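Local coordinates for DUF1460 domain-containing protein (PDB 2IM9) that is of unknown function but belongs to an N-acetylmuramoyl-L-alanine amidase-like family, and so possibly acts on peptidoglycan, at residues V219-N231 against L300-I314. Residues are numbered along the deposited sequence; the frame is centred on the assembly and turned at random.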
loop_
_atom_site.group_PDB
_atom_site.type_symbol
_atom_site.label_atom_id
_atom_site.label_comp_id
_atom_site.label_asym_id
_atom_site.label_seq_id
_atom_site.Cartn_x
_atom_site.Cartn_y
_atom_site.Cartn_z
ATOM N N VAL A 219 -10.534 -7.834 -8.369
ATOM C CA VAL A 219 -9.579 -8.120 -7.304
ATOM C C VAL A 219 -9.884 -9.478 -6.697
ATOM O O VAL A 219 -10.897 -9.625 -5.999
ATOM C CB VAL A 219 -9.654 -7.067 -6.182
ATOM C CG1 VAL A 219 -8.626 -7.402 -5.074
ATOM C CG2 VAL A 219 -9.417 -5.637 -6.761
ATOM N N PRO A 220 -8.993 -10.466 -6.922
ATOM C CA PRO A 220 -9.246 -11.753 -6.269
ATOM C C PRO A 220 -9.182 -11.623 -4.754
ATOM O O PRO A 220 -8.391 -10.817 -4.227
ATOM C CB PRO A 220 -8.098 -12.636 -6.779
ATOM C CG PRO A 220 -7.683 -11.988 -8.079
ATOM C CD PRO A 220 -7.784 -10.518 -7.769
ATOM N N TYR A 221 -10.001 -12.393 -4.048
ATOM C CA TYR A 221 -9.871 -12.434 -2.583
ATOM C C TYR A 221 -10.284 -13.785 -2.044
ATOM O O TYR A 221 -11.175 -14.455 -2.604
ATOM C CB TYR A 221 -10.640 -11.292 -1.879
ATOM C CG TYR A 221 -12.154 -11.419 -1.902
ATOM C CD1 TYR A 221 -12.850 -11.913 -0.789
ATOM C CD2 TYR A 221 -12.895 -11.036 -3.026
ATOM C CE1 TYR A 221 -14.253 -12.019 -0.792
ATOM C CE2 TYR A 221 -14.313 -11.178 -3.041
ATOM C CZ TYR A 221 -14.965 -11.655 -1.924
ATOM O OH TYR A 221 -16.351 -11.768 -1.933
ATOM N N ILE A 222 -9.601 -14.188 -0.972
ATOM C CA ILE A 222 -9.991 -15.386 -0.239
ATOM C C ILE A 222 -11.010 -14.920 0.780
ATOM O O ILE A 222 -10.708 -14.070 1.624
ATOM C CB ILE A 222 -8.810 -16.003 0.502
ATOM C CG1 ILE A 222 -7.690 -16.381 -0.474
ATOM C CG2 ILE A 222 -9.237 -17.286 1.240
ATOM C CD1 ILE A 222 -6.425 -16.766 0.246
ATOM N N PRO A 223 -12.232 -15.461 0.704
ATOM C CA PRO A 223 -13.325 -15.028 1.569
ATOM C C PRO A 223 -13.219 -15.556 3.002
ATOM O O PRO A 223 -12.669 -16.645 3.225
ATOM C CB PRO A 223 -14.546 -15.660 0.899
ATOM C CG PRO A 223 -14.038 -16.861 0.281
ATOM C CD PRO A 223 -12.673 -16.512 -0.234
ATOM N N PHE A 224 -13.783 -14.808 3.951
ATOM C CA PHE A 224 -13.812 -15.236 5.349
ATOM C C PHE A 224 -14.633 -16.508 5.523
ATOM O O PHE A 224 -14.386 -17.285 6.451
ATOM C CB PHE A 224 -14.344 -14.141 6.279
ATOM C CG PHE A 224 -13.444 -12.939 6.400
ATOM C CD1 PHE A 224 -12.063 -13.058 6.293
ATOM C CD2 PHE A 224 -13.994 -11.676 6.644
ATOM C CE1 PHE A 224 -11.239 -11.945 6.413
ATOM C CE2 PHE A 224 -13.189 -10.565 6.786
ATOM C CZ PHE A 224 -11.795 -10.691 6.655
ATOM N N THR A 225 -15.595 -16.725 4.632
ATOM C CA THR A 225 -16.388 -17.960 4.669
ATOM C C THR A 225 -15.498 -19.197 4.471
ATOM O O THR A 225 -15.857 -20.308 4.903
ATOM C CB THR A 225 -17.506 -17.954 3.616
ATOM O OG1 THR A 225 -16.932 -17.749 2.314
ATOM C CG2 THR A 225 -18.511 -16.855 3.929
ATOM N N ALA A 226 -14.348 -19.006 3.822
ATOM C CA ALA A 226 -13.368 -20.076 3.632
ATOM C C ALA A 226 -12.340 -20.086 4.760
ATOM O O ALA A 226 -12.043 -21.124 5.334
ATOM C CB ALA A 226 -12.677 -19.933 2.276
ATOM N N LEU A 227 -11.802 -18.915 5.080
ATOM C CA LEU A 227 -10.730 -18.803 6.063
ATOM C C LEU A 227 -11.207 -19.146 7.464
ATOM O O LEU A 227 -10.408 -19.534 8.316
ATOM C CB LEU A 227 -10.148 -17.392 6.060
ATOM C CG LEU A 227 -9.288 -17.018 4.856
ATOM C CD1 LEU A 227 -8.982 -15.528 4.936
ATOM C CD2 LEU A 227 -7.986 -17.805 4.837
ATOM N N PHE A 228 -12.513 -18.988 7.689
ATOM C CA PHE A 228 -13.118 -19.326 8.971
ATOM C C PHE A 228 -14.288 -20.279 8.799
ATOM O O PHE A 228 -15.277 -20.185 9.525
ATOM C CB PHE A 228 -13.533 -18.057 9.719
ATOM C CG PHE A 228 -12.373 -17.203 10.085
ATOM C CD1 PHE A 228 -11.647 -17.448 11.250
ATOM C CD2 PHE A 228 -11.958 -16.193 9.225
ATOM C CE1 PHE A 228 -10.549 -16.679 11.574
ATOM C CE2 PHE A 228 -10.837 -15.401 9.538
ATOM C CZ PHE A 228 -10.133 -15.651 10.714
ATOM N N SER A 229 -14.180 -21.189 7.832
ATOM C CA SER A 229 -15.199 -22.240 7.670
ATOM C C SER A 229 -15.392 -22.977 8.997
ATOM O O SER A 229 -14.421 -23.213 9.731
ATOM C CB SER A 229 -14.800 -23.228 6.571
ATOM O OG SER A 229 -13.558 -23.848 6.882
ATOM N N GLU A 230 -16.647 -23.313 9.314
ATOM C CA GLU A 230 -16.986 -23.944 10.603
ATOM C C GLU A 230 -16.582 -23.099 11.826
ATOM O O GLU A 230 -16.379 -23.637 12.928
ATOM C CB GLU A 230 -16.390 -25.356 10.703
ATOM C CG GLU A 230 -16.915 -26.344 9.675
ATOM N N ASN A 231 -16.452 -21.784 11.627
ATOM C CA ASN A 231 -16.132 -20.829 12.709
ATOM C C ASN A 231 -14.804 -21.138 13.408
ATOM O O ASN A 231 -14.640 -20.876 14.603
ATOM C CB ASN A 231 -17.288 -20.742 13.738
ATOM C CG ASN A 231 -17.316 -19.412 14.504
ATOM O OD1 ASN A 231 -17.172 -18.329 13.920
ATOM N ND2 ASN A 231 -17.518 -19.491 15.812
ATOM N N LEU A 300 -8.084 -10.876 11.451
ATOM C CA LEU A 300 -9.151 -11.170 10.505
ATOM C C LEU A 300 -10.395 -11.671 11.218
ATOM O O LEU A 300 -11.505 -11.397 10.782
ATOM C CB LEU A 300 -8.683 -12.172 9.440
ATOM C CG LEU A 300 -7.556 -11.649 8.534
ATOM C CD1 LEU A 300 -7.138 -12.696 7.529
ATOM C CD2 LEU A 300 -7.964 -10.367 7.805
ATOM N N ASP A 301 -10.211 -12.397 12.322
ATOM C CA ASP A 301 -11.358 -12.892 13.080
ATOM C C ASP A 301 -12.197 -11.709 13.590
ATOM O O ASP A 301 -13.427 -11.724 13.502
ATOM C CB ASP A 301 -10.912 -13.791 14.230
ATOM C CG ASP A 301 -12.088 -14.381 14.988
ATOM O OD1 ASP A 301 -12.916 -15.078 14.366
ATOM O OD2 ASP A 301 -12.194 -14.113 16.206
ATOM N N LYS A 302 -11.514 -10.684 14.095
ATOM C CA LYS A 302 -12.163 -9.441 14.521
ATOM C C LYS A 302 -12.769 -8.689 13.335
ATOM O O LYS A 302 -13.825 -8.071 13.465
ATOM C CB LYS A 302 -11.173 -8.531 15.252
ATOM C CG LYS A 302 -10.617 -9.120 16.538
ATOM C CD LYS A 302 -9.538 -8.215 17.114
ATOM C CE LYS A 302 -8.988 -8.755 18.440
ATOM N NZ LYS A 302 -8.111 -9.957 18.246
ATOM N N ALA A 303 -12.106 -8.744 12.182
ATOM C CA ALA A 303 -12.595 -8.051 10.982
ATOM C C ALA A 303 -13.868 -8.680 10.420
ATOM O O ALA A 303 -14.651 -8.000 9.758
ATOM C CB ALA A 303 -11.497 -7.983 9.902
ATOM N N ARG A 304 -14.077 -9.969 10.702
ATOM C CA ARG A 304 -15.275 -10.719 10.273
ATOM C C ARG A 304 -16.595 -10.051 10.618
ATOM O O ARG A 304 -17.573 -10.203 9.887
ATOM C CB ARG A 304 -15.313 -12.109 10.920
ATOM C CG ARG A 304 -14.388 -13.132 10.363
ATOM C CD ARG A 304 -14.283 -14.299 11.343
ATOM N NE ARG A 304 -15.329 -15.287 11.113
ATOM C CZ ARG A 304 -15.740 -16.197 11.993
ATOM N NH1 ARG A 304 -15.233 -16.263 13.222
ATOM N NH2 ARG A 304 -16.696 -17.039 11.634
ATOM N N SER A 305 -16.636 -9.353 11.750
ATOM C CA SER A 305 -17.878 -8.751 12.227
ATOM C C SER A 305 -18.274 -7.530 11.386
ATOM O O SER A 305 -19.414 -7.052 11.455
ATOM C CB SER A 305 -17.793 -8.401 13.718
ATOM O OG SER A 305 -16.668 -7.594 13.997
ATOM N N SER A 306 -17.338 -7.042 10.578
ATOM C CA SER A 306 -17.621 -5.940 9.657
ATOM C C SER A 306 -18.665 -6.307 8.593
ATOM O O SER A 306 -18.585 -7.369 7.970
ATOM C CB SER A 306 -16.330 -5.483 8.971
ATOM O OG SER A 306 -16.621 -4.610 7.886
ATOM N N PRO A 307 -19.649 -5.425 8.355
ATOM C CA PRO A 307 -20.572 -5.722 7.266
ATOM C C PRO A 307 -19.915 -5.667 5.877
ATOM O O PRO A 307 -20.423 -6.289 4.948
ATOM C CB PRO A 307 -21.629 -4.616 7.395
ATOM C CG PRO A 307 -20.934 -3.503 8.070
ATOM C CD PRO A 307 -19.977 -4.155 9.029
ATOM N N THR A 308 -18.798 -4.952 5.738
ATOM C CA THR A 308 -18.220 -4.704 4.401
ATOM C C THR A 308 -16.920 -5.448 4.099
ATOM O O THR A 308 -16.615 -5.693 2.937
ATOM C CB THR A 308 -17.974 -3.202 4.172
ATOM O OG1 THR A 308 -17.173 -2.688 5.235
ATOM C CG2 THR A 308 -19.315 -2.453 4.162
ATOM N N ILE A 309 -16.148 -5.775 5.130
ATOM C CA ILE A 309 -14.894 -6.523 4.908
ATOM C C ILE A 309 -15.228 -7.998 4.681
ATOM O O ILE A 309 -15.906 -8.609 5.498
ATOM C CB ILE A 309 -13.908 -6.384 6.084
ATOM C CG1 ILE A 309 -13.597 -4.904 6.375
ATOM C CG2 ILE A 309 -12.609 -7.166 5.787
ATOM C CD1 ILE A 309 -12.873 -4.685 7.730
ATOM N N LYS A 310 -14.765 -8.573 3.574
ATOM C CA LYS A 310 -15.137 -9.959 3.239
ATOM C C LYS A 310 -13.958 -10.901 3.015
ATOM O O LYS A 310 -14.160 -12.110 2.857
ATOM C CB LYS A 310 -16.052 -10.011 2.004
ATOM C CG LYS A 310 -17.433 -9.355 2.199
ATOM C CD LYS A 310 -18.277 -10.114 3.213
ATOM C CE LYS A 310 -19.579 -9.382 3.521
ATOM N NZ LYS A 310 -20.411 -10.161 4.482
ATOM N N GLY A 311 -12.744 -10.364 2.940
ATOM C CA GLY A 311 -11.581 -11.259 2.803
ATOM C C GLY A 311 -10.276 -10.574 2.464
ATOM O O GLY A 311 -10.123 -9.359 2.663
ATOM N N ILE A 312 -9.326 -11.354 1.953
ATOM C CA ILE A 312 -7.975 -10.826 1.694
ATOM C C ILE A 312 -7.409 -11.183 0.313
ATOM O O ILE A 312 -7.718 -12.226 -0.237
ATOM C CB ILE A 312 -6.974 -11.325 2.762
ATOM C CG1 ILE A 312 -6.865 -12.857 2.779
ATOM C CG2 ILE A 312 -7.336 -10.731 4.130
ATOM C CD1 ILE A 312 -5.772 -13.378 3.743
ATOM N N ASN A 313 -6.557 -10.307 -0.211
ATOM C CA ASN A 313 -5.821 -10.545 -1.457
ATOM C C ASN A 313 -4.358 -10.708 -1.082
ATOM O O ASN A 313 -3.879 -10.041 -0.161
ATOM C CB ASN A 313 -6.050 -9.367 -2.430
ATOM C CG ASN A 313 -5.174 -9.432 -3.676
ATOM O OD1 ASN A 313 -3.996 -9.061 -3.655
ATOM N ND2 ASN A 313 -5.756 -9.865 -4.772
ATOM N N ILE A 314 -3.663 -11.606 -1.789
ATOM C CA ILE A 314 -2.257 -11.901 -1.480
ATOM C C ILE A 314 -1.401 -11.734 -2.730
ATOM O O ILE A 314 -1.687 -12.316 -3.777
ATOM C CB ILE A 314 -2.066 -13.348 -0.924
ATOM C CG1 ILE A 314 -2.994 -13.631 0.274
ATOM C CG2 ILE A 314 -0.616 -13.582 -0.489
ATOM C CD1 ILE A 314 -4.351 -14.190 -0.101
HETATM O O HOH W 1 -16.512 -13.773 3.333
#
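Phe224 inserts its ring between Leu300 of helix 296-303 and the Ile309-Gly311 backbone that leads into strand 311-317. One face of its ring lies against the Lys310-Gly311 backbone, with Gly311 CA making a CH-pi contact 3.9 Å from the centroid; Leu300 O stands over the opposite face, while Ile309 CG2 reaches CE2 at 3.6 Å. The strands pair antiparallel through reciprocal Ile222-Ile312 backbone bonds, and Phe224 N extends the pairing to Lys310 O. Lys310 and Gly311 together face Ile250 as a classic beta bulge, and the glycine's lack of a side chain lets Ile222 O and the Tyr221 ring come close. At the other end of the strand, Asn313 swings CG anti to its backbone N (chi1 172°), bringing ND2 2.9 Å from Pro220 O; ND2 also binds Asp153. Arg304 bends at chi3 (87°), laying CD over the Phe228 ring and one guanidinium face against Phe228 CB. Its NH2 approaches Asn231 OD1 in the carbonyl plane (2.7 Å), NH1 from above it (2.9 Å), and NH1 also forms a salt bridge with Asp301 OD1 (2.8 Å). With Asp301 and Asn231 fixing the guanidinium's rotation, polar bonds border an aromatic interior, and the carboxylate probably offsets the arginine's charge.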